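Local coordinates for DUF1611 domain-containing protein (Anabaena variabilis, PDB 2OBN) that is of unknown function but, with a Rossmann-like N-terminal domain and a P-loop NTPase-like C-terminal domain, probably binds a nucleotide, at residues V302-A316 with T323-F337. The protein carries 2 engineered substitutions. Residues are numbered along the deposited sequence; the frame is centred on the assembly and turned at random.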
ATOM      1  N   VAL B 302     -13.881  -5.491 -19.037  1.00 36.41           N
ATOM      2  CA  VAL B 302     -14.770  -5.350 -20.192  1.00 36.49           C
ATOM      3  C   VAL B 302     -14.082  -5.444 -21.525  1.00 35.90           C
ATOM      4  O   VAL B 302     -14.746  -5.533 -22.546  1.00 36.23           O
ATOM      5  CB  VAL B 302     -15.592  -4.018 -20.150  1.00 36.65           C
ATOM      6  CG1 VAL B 302     -16.465  -3.972 -18.908  1.00 31.95           C
ATOM      7  CG2 VAL B 302     -14.677  -2.784 -20.224  1.00 37.04           C
ATOM      8  N   GLY B 303     -12.758  -5.408 -21.512  1.00 35.97           N
ATOM      9  CA  GLY B 303     -11.982  -5.451 -22.729  1.00 35.58           C
ATOM     10  C   GLY B 303     -10.506  -5.335 -22.431  1.00 36.86           C
ATOM     11  O   GLY B 303     -10.086  -5.062 -21.297  1.00 35.78           O
ATOM     12  N   ILE B 304      -9.712  -5.532 -23.467  1.00 37.48           N
ATOM     13  CA  ILE B 304      -8.287  -5.520 -23.343  1.00 38.00           C
ATOM     14  C   ILE B 304      -7.691  -4.440 -24.229  1.00 38.21           C
ATOM     15  O   ILE B 304      -8.015  -4.360 -25.407  1.00 38.67           O
ATOM     16  CB  ILE B 304      -7.731  -6.935 -23.684  1.00 39.31           C
ATOM     17  CG1 ILE B 304      -8.203  -7.922 -22.604  1.00 41.94           C
ATOM     18  CG2 ILE B 304      -6.190  -6.922 -23.767  1.00 41.68           C
ATOM     19  CD1 ILE B 304      -7.947  -9.344 -22.893  1.00 47.77           C
ATOM     20  N   ALA B 305      -6.847  -3.594 -23.634  1.00 38.43           N
ATOM     21  CA  ALA B 305      -6.087  -2.576 -24.359  1.00 37.58           C
ATOM     22  C   ALA B 305      -4.684  -3.161 -24.639  1.00 39.00           C
ATOM     23  O   ALA B 305      -3.812  -3.206 -23.769  1.00 38.28           O
ATOM     24  CB  ALA B 305      -6.001  -1.310 -23.576  1.00 36.89           C
ATOM     25  N   LEU B 306      -4.480  -3.599 -25.872  1.00 38.63           N
ATOM     26  CA  LEU B 306      -3.252  -4.260 -26.265  1.00 39.40           C
ATOM     27  C   LEU B 306      -2.195  -3.275 -26.762  1.00 38.62           C
ATOM     28  O   LEU B 306      -2.420  -2.560 -27.736  1.00 37.39           O
ATOM     29  CB  LEU B 306      -3.584  -5.289 -27.355  1.00 38.67           C
ATOM     30  CG  LEU B 306      -2.565  -6.379 -27.649  1.00 41.91           C
ATOM     31  CD1 LEU B 306      -2.335  -7.312 -26.449  1.00 43.50           C
ATOM     32  CD2 LEU B 306      -3.044  -7.182 -28.860  1.00 41.46           C
ATOM     33  N   ASN B 307      -1.045  -3.234 -26.086  1.00 38.29           N
ATOM     34  CA  ASN B 307       0.054  -2.375 -26.508  1.00 37.86           C
ATOM     35  C   ASN B 307       0.832  -3.160 -27.566  1.00 38.26           C
ATOM     36  O   ASN B 307       1.499  -4.156 -27.252  1.00 36.48           O
ATOM     37  CB  ASN B 307       0.905  -1.956 -25.294  1.00 38.83           C
ATOM     38  CG  ASN B 307       2.087  -1.044 -25.658  1.00 38.93           C
ATOM     39  OD1 ASN B 307       2.486  -0.951 -26.806  1.00 40.11           O
ATOM     40  ND2 ASN B 307       2.660  -0.386 -24.647  1.00 38.93           N
ATOM     41  N   THR B 308       0.701  -2.712 -28.819  1.00 38.48           N
ATOM     42  CA  THR B 308       1.347  -3.331 -29.974  1.00 37.43           C
ATOM     43  C   THR B 308       2.388  -2.427 -30.632  1.00 38.51           C
ATOM     44  O   THR B 308       2.827  -2.716 -31.733  1.00 37.61           O
ATOM     45  CB  THR B 308       0.307  -3.644 -31.077  1.00 38.58           C
ATOM     46  OG1 THR B 308      -0.206  -2.416 -31.623  1.00 33.02           O
ATOM     47  CG2 THR B 308      -0.846  -4.515 -30.555  1.00 37.07           C
ATOM     48  N   ALA B 309       2.818  -1.365 -29.951  1.00 39.74           N
ATOM     49  CA  ALA B 309       3.729  -0.370 -30.550  1.00 39.96           C
ATOM     50  C   ALA B 309       4.986  -0.924 -31.210  1.00 39.78           C
ATOM     51  O   ALA B 309       5.484  -0.365 -32.198  1.00 40.73           O
ATOM     52  CB  ALA B 309       4.103   0.693 -29.510  1.00 41.62           C
ATOM     53  N   HIS B 310       5.488  -2.024 -30.672  1.00 38.97           N
ATOM     54  CA  HIS B 310       6.680  -2.677 -31.189  1.00 38.41           C
ATOM     55  C   HIS B 310       6.458  -3.501 -32.476  1.00 38.86           C
ATOM     56  O   HIS B 310       7.423  -3.987 -33.072  1.00 38.81           O
ATOM     57  CB  HIS B 310       7.271  -3.578 -30.094  1.00 37.74           C
ATOM     58  CG  HIS B 310       6.344  -4.665 -29.627  1.00 38.10           C
ATOM     59  ND1 HIS B 310       5.239  -4.417 -28.837  1.00 35.71           N
ATOM     60  CD2 HIS B 310       6.379  -6.006 -29.809  1.00 35.82           C
ATOM     61  CE1 HIS B 310       4.620  -5.552 -28.571  1.00 36.59           C
ATOM     62  NE2 HIS B 310       5.296  -6.535 -29.142  1.00 37.98           N
ATOM     63  N   LEU B 311       5.203  -3.663 -32.888  1.00 38.94           N
ATOM     64  CA  LEU B 311       4.842  -4.491 -34.040  1.00 39.21           C
ATOM     65  C   LEU B 311       4.491  -3.679 -35.270  1.00 39.18           C
ATOM     66  O   LEU B 311       4.162  -2.509 -35.159  1.00 37.37           O
ATOM     67  CB  LEU B 311       3.612  -5.336 -33.686  1.00 38.58           C
ATOM     68  CG  LEU B 311       3.765  -6.300 -32.521  1.00 39.40           C
ATOM     69  CD1 LEU B 311       2.429  -6.958 -32.197  1.00 36.86           C
ATOM     70  CD2 LEU B 311       4.845  -7.347 -32.829  1.00 40.24           C
ATOM     71  N   ASP B 312       4.582  -4.306 -36.444  1.00 40.26           N
ATOM     72  CA  ASP B 312       4.115  -3.670 -37.689  1.00 41.61           C
ATOM     73  C   ASP B 312       2.570  -3.707 -37.636  1.00 41.79           C
ATOM     74  O   ASP B 312       1.992  -4.429 -36.811  1.00 42.13           O
ATOM     75  CB  ASP B 312       4.715  -4.334 -38.956  1.00 40.71           C
ATOM     76  CG  ASP B 312       4.286  -5.786 -39.149  1.00 41.35           C
ATOM     77  OD1 ASP B 312       3.121  -6.135 -38.884  1.00 50.72           O
ATOM     78  OD2 ASP B 312       5.115  -6.590 -39.603  1.00 47.10           O
ATOM     79  N   GLU B 313       1.910  -2.939 -38.489  1.00 42.62           N
ATOM     80  CA  GLU B 313       0.430  -2.827 -38.458  1.00 43.95           C
ATOM     81  C   GLU B 313      -0.285  -4.157 -38.664  1.00 42.05           C
ATOM     82  O   GLU B 313      -1.305  -4.431 -38.032  1.00 41.49           O
ATOM     83  CB  GLU B 313      -0.072  -1.821 -39.515  1.00 44.14           C
ATOM     84  CG  GLU B 313      -1.511  -1.319 -39.257  1.00 47.22           C
ATOM     85  CD  GLU B 313      -2.019  -0.339 -40.321  1.00 47.32           C
ATOM     86  OE1 GLU B 313      -1.466  -0.309 -41.443  1.00 55.48           O
ATOM     87  OE2 GLU B 313      -2.995   0.395 -40.051  1.00 56.11           O
ATOM     88  N   TYR B 314       0.259  -4.965 -39.563  1.00 42.09           N
ATOM     89  CA  TYR B 314      -0.295  -6.278 -39.898  1.00 41.87           C
ATOM     90  C   TYR B 314      -0.214  -7.221 -38.703  1.00 41.26           C
ATOM     91  O   TYR B 314      -1.160  -7.961 -38.421  1.00 43.03           O
ATOM     92  CB  TYR B 314       0.471  -6.864 -41.084  1.00 40.46           C
ATOM     93  CG  TYR B 314      -0.092  -8.146 -41.656  1.00 41.11           C
ATOM     94  CD1 TYR B 314       0.269  -9.381 -41.132  1.00 40.03           C
ATOM     95  CD2 TYR B 314      -0.949  -8.122 -42.755  1.00 40.92           C
ATOM     96  CE1 TYR B 314      -0.224 -10.560 -41.662  1.00 38.65           C
ATOM     97  CE2 TYR B 314      -1.449  -9.301 -43.307  1.00 41.31           C
ATOM     98  CZ  TYR B 314      -1.082 -10.522 -42.750  1.00 43.02           C
ATOM     99  OH  TYR B 314      -1.560 -11.711 -43.285  1.00 42.14           O
ATOM    100  N   ALA B 315       0.923  -7.196 -38.015  1.00 39.74           N
ATOM    101  CA  ALA B 315       1.131  -8.020 -36.840  1.00 38.26           C
ATOM    102  C   ALA B 315       0.283  -7.527 -35.672  1.00 37.10           C
ATOM    103  O   ALA B 315      -0.219  -8.337 -34.878  1.00 36.79           O
ATOM    104  CB  ALA B 315       2.619  -8.031 -36.466  1.00 39.00           C
ATOM    105  N   ALA B 316       0.140  -6.204 -35.563  1.00 35.31           N
ATOM    106  CA  ALA B 316      -0.668  -5.580 -34.505  1.00 35.17           C
ATOM    107  C   ALA B 316      -2.099  -6.048 -34.603  1.00 35.12           C
ATOM    108  O   ALA B 316      -2.706  -6.405 -33.603  1.00 33.67           O
ATOM    109  CB  ALA B 316      -0.623  -4.056 -34.599  1.00 34.75           C
ATOM    110  N   THR B 323      -5.924 -12.004 -29.372  1.00 40.65           N
ATOM    111  CA  THR B 323      -6.351 -11.658 -28.009  1.00 40.73           C
ATOM    112  C   THR B 323      -7.870 -11.806 -27.828  1.00 40.31           C
ATOM    113  O   THR B 323      -8.330 -12.224 -26.782  1.00 41.62           O
ATOM    114  CB  THR B 323      -5.933 -10.217 -27.662  1.00 39.83           C
ATOM    115  OG1 THR B 323      -4.511 -10.103 -27.771  1.00 38.38           O
ATOM    116  CG2 THR B 323      -6.380  -9.828 -26.251  1.00 39.33           C
ATOM    117  N   ILE B 324      -8.631 -11.454 -28.853  1.00 39.57           N
ATOM    118  CA  ILE B 324     -10.084 -11.587 -28.831  1.00 40.23           C
ATOM    119  C   ILE B 324     -10.492 -13.067 -28.823  1.00 39.69           C
ATOM    120  O   ILE B 324     -11.408 -13.478 -28.102  1.00 37.70           O
ATOM    121  CB  ILE B 324     -10.709 -10.881 -30.060  1.00 40.63           C
ATOM    122  CG1 ILE B 324     -10.534  -9.369 -29.911  1.00 39.04           C
ATOM    123  CG2 ILE B 324     -12.189 -11.258 -30.227  1.00 40.89           C
ATOM    124  CD1 ILE B 324     -10.848  -8.553 -31.163  1.00 40.13           C
ATOM    125  N   ALA B 325      -9.828 -13.855 -29.658  1.00 40.67           N
ATOM    126  CA  ALA B 325     -10.109 -15.283 -29.731  1.00 40.81           C
ATOM    127  C   ALA B 325      -9.796 -15.933 -28.383  1.00 41.23           C
ATOM    128  O   ALA B 325     -10.614 -16.675 -27.838  1.00 42.24           O
ATOM    129  CB  ALA B 325      -9.308 -15.935 -30.848  1.00 39.78           C
ATOM    130  N   GLU B 326      -8.633 -15.618 -27.825  1.00 41.10           N
ATOM    131  CA  GLU B 326      -8.232 -16.216 -26.557  1.00 41.51           C
ATOM    132  C   GLU B 326      -9.132 -15.849 -25.383  1.00 40.53           C
ATOM    133  O   GLU B 326      -9.495 -16.715 -24.595  1.00 39.30           O
ATOM    134  CB  GLU B 326      -6.808 -15.809 -26.200  1.00 42.06           C
ATOM    135  CG  GLU B 326      -6.255 -16.556 -24.971  1.00 46.07           C
ATOM    136  CD  GLU B 326      -4.925 -16.039 -24.521  1.00 47.76           C
ATOM    137  OE1 GLU B 326      -4.563 -14.914 -24.917  1.00 55.68           O
ATOM    138  OE2 GLU B 326      -4.242 -16.753 -23.759  1.00 54.77           O
ATOM    139  N   THR B 327      -9.492 -14.572 -25.284  1.00 40.52           N
ATOM    140  CA  THR B 327     -10.243 -14.048 -24.133  1.00 39.57           C
ATOM    141  C   THR B 327     -11.744 -13.917 -24.286  1.00 39.60           C
ATOM    142  O   THR B 327     -12.463 -13.898 -23.291  1.00 40.95           O
ATOM    143  CB  THR B 327      -9.718 -12.649 -23.777  1.00 39.42           C
ATOM    144  OG1 THR B 327     -10.031 -11.728 -24.838  1.00 36.21           O
ATOM    145  CG2 THR B 327      -8.211 -12.703 -23.551  1.00 37.21           C
ATOM    146  N   GLY B 328     -12.212 -13.798 -25.523  1.00 40.57           N
ATOM    147  CA  GLY B 328     -13.623 -13.607 -25.805  1.00 40.27           C
ATOM    148  C   GLY B 328     -14.103 -12.191 -25.511  1.00 41.53           C
ATOM    149  O   GLY B 328     -15.310 -11.954 -25.471  1.00 41.35           O
ATOM    150  N   LEU B 329     -13.167 -11.249 -25.328  1.00 40.49           N
ATOM    151  CA  LEU B 329     -13.501  -9.864 -25.015  1.00 38.91           C
ATOM    152  C   LEU B 329     -13.074  -8.897 -26.114  1.00 38.40           C
ATOM    153  O   LEU B 329     -12.134  -9.191 -26.878  1.00 37.43           O
ATOM    154  CB  LEU B 329     -12.769  -9.420 -23.736  1.00 38.94           C
ATOM    155  CG  LEU B 329     -13.152 -10.089 -22.422  1.00 36.63           C
ATOM    156  CD1 LEU B 329     -12.211  -9.633 -21.329  1.00 39.14           C
ATOM    157  CD2 LEU B 329     -14.602  -9.783 -22.074  1.00 35.33           C
ATOM    158  N   PRO B 330     -13.731  -7.717 -26.167  1.00 37.19           N
ATOM    159  CA  PRO B 330     -13.349  -6.647 -27.079  1.00 37.41           C
ATOM    160  C   PRO B 330     -11.889  -6.238 -26.882  1.00 38.41           C
ATOM    161  O   PRO B 330     -11.386  -6.261 -25.754  1.00 39.11           O
ATOM    162  CB  PRO B 330     -14.256  -5.493 -26.666  1.00 38.14           C
ATOM    163  CG  PRO B 330     -15.417  -6.127 -26.030  1.00 38.48           C
ATOM    164  CD  PRO B 330     -14.918  -7.353 -25.368  1.00 36.73           C
ATOM    165  N   CYS B 331     -11.209  -5.861 -27.957  1.00 38.64           N
ATOM    166  CA  CYS B 331      -9.795  -5.526 -27.843  1.00 38.88           C
ATOM    167  C   CYS B 331      -9.255  -4.717 -28.986  1.00 37.68           C
ATOM    168  O   CYS B 331      -9.584  -4.954 -30.144  1.00 38.41           O
ATOM    169  CB  CYS B 331      -8.949  -6.800 -27.753  1.00 37.43           C
ATOM    170  SG  CYS B 331      -7.135  -6.527 -27.885  1.00 38.89           S
ATOM    171  N   THR B 332      -8.410  -3.758 -28.636  1.00 38.14           N
ATOM    172  CA  THR B 332      -7.678  -2.987 -29.625  1.00 37.30           C
ATOM    173  C   THR B 332      -6.513  -2.285 -28.951  1.00 36.09           C
ATOM    174  O   THR B 332      -6.394  -2.292 -27.728  1.00 32.80           O
ATOM    175  CB  THR B 332      -8.565  -1.922 -30.332  1.00 36.69           C
ATOM    176  OG1 THR B 332      -7.852  -1.375 -31.459  1.00 35.58           O
ATOM    177  CG2 THR B 332      -8.931  -0.793 -29.372  1.00 36.19           C
ATOM    178  N   ASP B 333      -5.654  -1.697 -29.777  1.00 38.79           N
ATOM    179  CA  ASP B 333      -4.591  -0.810 -29.319  1.00 38.72           C
ATOM    180  C   ASP B 333      -5.256   0.574 -29.422  1.00 39.88           C
ATOM    181  O   ASP B 333      -5.464   1.093 -30.526  1.00 40.53           O
ATOM    182  CB  ASP B 333      -3.359  -0.937 -30.216  1.00 39.31           C
ATOM    183  CG  ASP B 333      -2.200  -0.105 -29.723  1.00 38.54           C
ATOM    184  OD1 ASP B 333      -2.455   0.934 -29.080  1.00 37.78           O
ATOM    185  OD2 ASP B 333      -1.042  -0.477 -29.982  1.00 36.10           O
ATOM    186  N   VAL B 334      -5.608   1.160 -28.283  1.00 39.76           N
ATOM    187  CA  VAL B 334      -6.346   2.436 -28.277  1.00 41.80           C
ATOM    188  C   VAL B 334      -5.538   3.652 -28.738  1.00 43.06           C
ATOM    189  O   VAL B 334      -6.100   4.642 -29.232  1.00 44.17           O
ATOM    190  CB  VAL B 334      -7.005   2.725 -26.896  1.00 41.73           C
ATOM    191  CG1 VAL B 334      -7.863   1.545 -26.468  1.00 40.81           C
ATOM    192  CG2 VAL B 334      -5.970   3.050 -25.825  1.00 42.08           C
ATOM    193  N   VAL B 335      -4.228   3.574 -28.563  1.00 43.92           N
ATOM    194  CA  VAL B 335      -3.319   4.630 -28.985  1.00 44.85           C
ATOM    195  C   VAL B 335      -3.205   4.562 -30.500  1.00 44.93           C
ATOM    196  O   VAL B 335      -3.329   5.567 -31.206  1.00 44.61           O
ATOM    197  CB  VAL B 335      -1.923   4.441 -28.331  1.00 44.77           C
ATOM    198  CG1 VAL B 335      -0.871   5.374 -28.938  1.00 46.75           C
ATOM    199  CG2 VAL B 335      -2.020   4.639 -26.817  1.00 46.33           C
ATOM    200  N   ARG B 336      -3.016   3.344 -30.989  1.00 45.31           N
ATOM    201  CA  ARG B 336      -2.793   3.097 -32.411  1.00 43.68           C
ATOM    202  C   ARG B 336      -4.024   3.157 -33.302  1.00 42.34           C
ATOM    203  O   ARG B 336      -3.956   3.697 -34.413  1.00 41.00           O
ATOM    204  CB  ARG B 336      -2.136   1.728 -32.550  1.00 44.07           C
ATOM    205  CG  ARG B 336      -1.599   1.404 -33.903  1.00 40.71           C
ATOM    206  CD  ARG B 336      -0.623   0.253 -33.781  1.00 41.85           C
ATOM    207  NE  ARG B 336       0.221   0.142 -34.960  1.00 40.79           N
ATOM    208  CZ  ARG B 336       1.277  -0.658 -35.061  1.00 37.12           C
ATOM    209  NH1 ARG B 336       1.641  -1.447 -34.047  1.00 39.11           N
ATOM    210  NH2 ARG B 336       1.970  -0.664 -36.189  1.00 42.84           N
ATOM    211  N   PHE B 337      -5.137   2.596 -32.832  1.00 41.81           N
ATOM    212  CA  PHE B 337      -6.349   2.511 -33.642  1.00 41.64           C
ATOM    213  C   PHE B 337      -7.580   3.243 -33.106  1.00 42.60           C
ATOM    214  O   PHE B 337      -8.623   3.225 -33.758  1.00 43.98           O
ATOM    215  CB  PHE B 337      -6.707   1.042 -33.869  1.00 40.85           C
ATOM    216  CG  PHE B 337      -5.600   0.232 -34.472  1.00 43.15           C
ATOM    217  CD1 PHE B 337      -5.225   0.423 -35.802  1.00 42.18           C
ATOM    218  CD2 PHE B 337      -4.949  -0.748 -33.731  1.00 42.23           C
ATOM    219  CE1 PHE B 337      -4.209  -0.334 -36.372  1.00 45.34           C
ATOM    220  CE2 PHE B 337      -3.924  -1.519 -34.298  1.00 42.68           C
ATOM    221  CZ  PHE B 337      -3.558  -1.312 -35.620  1.00 43.08           C
TER
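Ile304 and Thr327 meet tip to tip, with Ile304 CD1 only 3.4 Å from Thr327 CG2, tighter than usual van der Waals contact. Thr323 CG2 lies against the same isoleucine, close to both CD1 and CG2. Thr327 OG1 accepts from Leu329 N, an ST turn, and also donates to Thr323 O; together these fix the direction of the methyl. Next to this cluster, Leu306 CB packs on Cys331 SG at 3.8 Å. Strands 302-307 and 331-332 run parallel here. Ile304 N bonds to Pro330 O (2.9 Å) and Leu306 N to Thr332 O (3.0 Å), while the bond from Thr332 N to Ile304 O is weak. Helix 313-327 connects the two strands, a beta-alpha-beta unit at one border of the parallel sheet of the P-loop domain. Ala305 points to the other face of the sheet from Ile304 and Cys331; there Leu342 of helix 340-347 touches it and also Val334.

Beyond the strand ends the contact becomes polar. Thr308 and Asp333 are still buried. Asp333 OD2 accepts from Thr308 OG1 (2.7 Å) on its anti lone pair and from Thr308 N above the carboxylate plane. Asp333 OD1 caps the following turn through Arg336 N. With chi1 at -169° and the chain extended to NE, Arg336 reaches past Thr308 to Leu311 O. Arg336 NH1 and NH2 both donate to Leu311 O, each at 3.0 Å, from the same face of its carbonyl plane. NH1 also donates to Thr308 OG1, and Ala316 CB covers one guanidinium face. At the solvent side, the carboxylate of exposed Glu313 lies nearly coplanar with the Phe337 ring, OE2 at its edge, 3.9 Å from CE1.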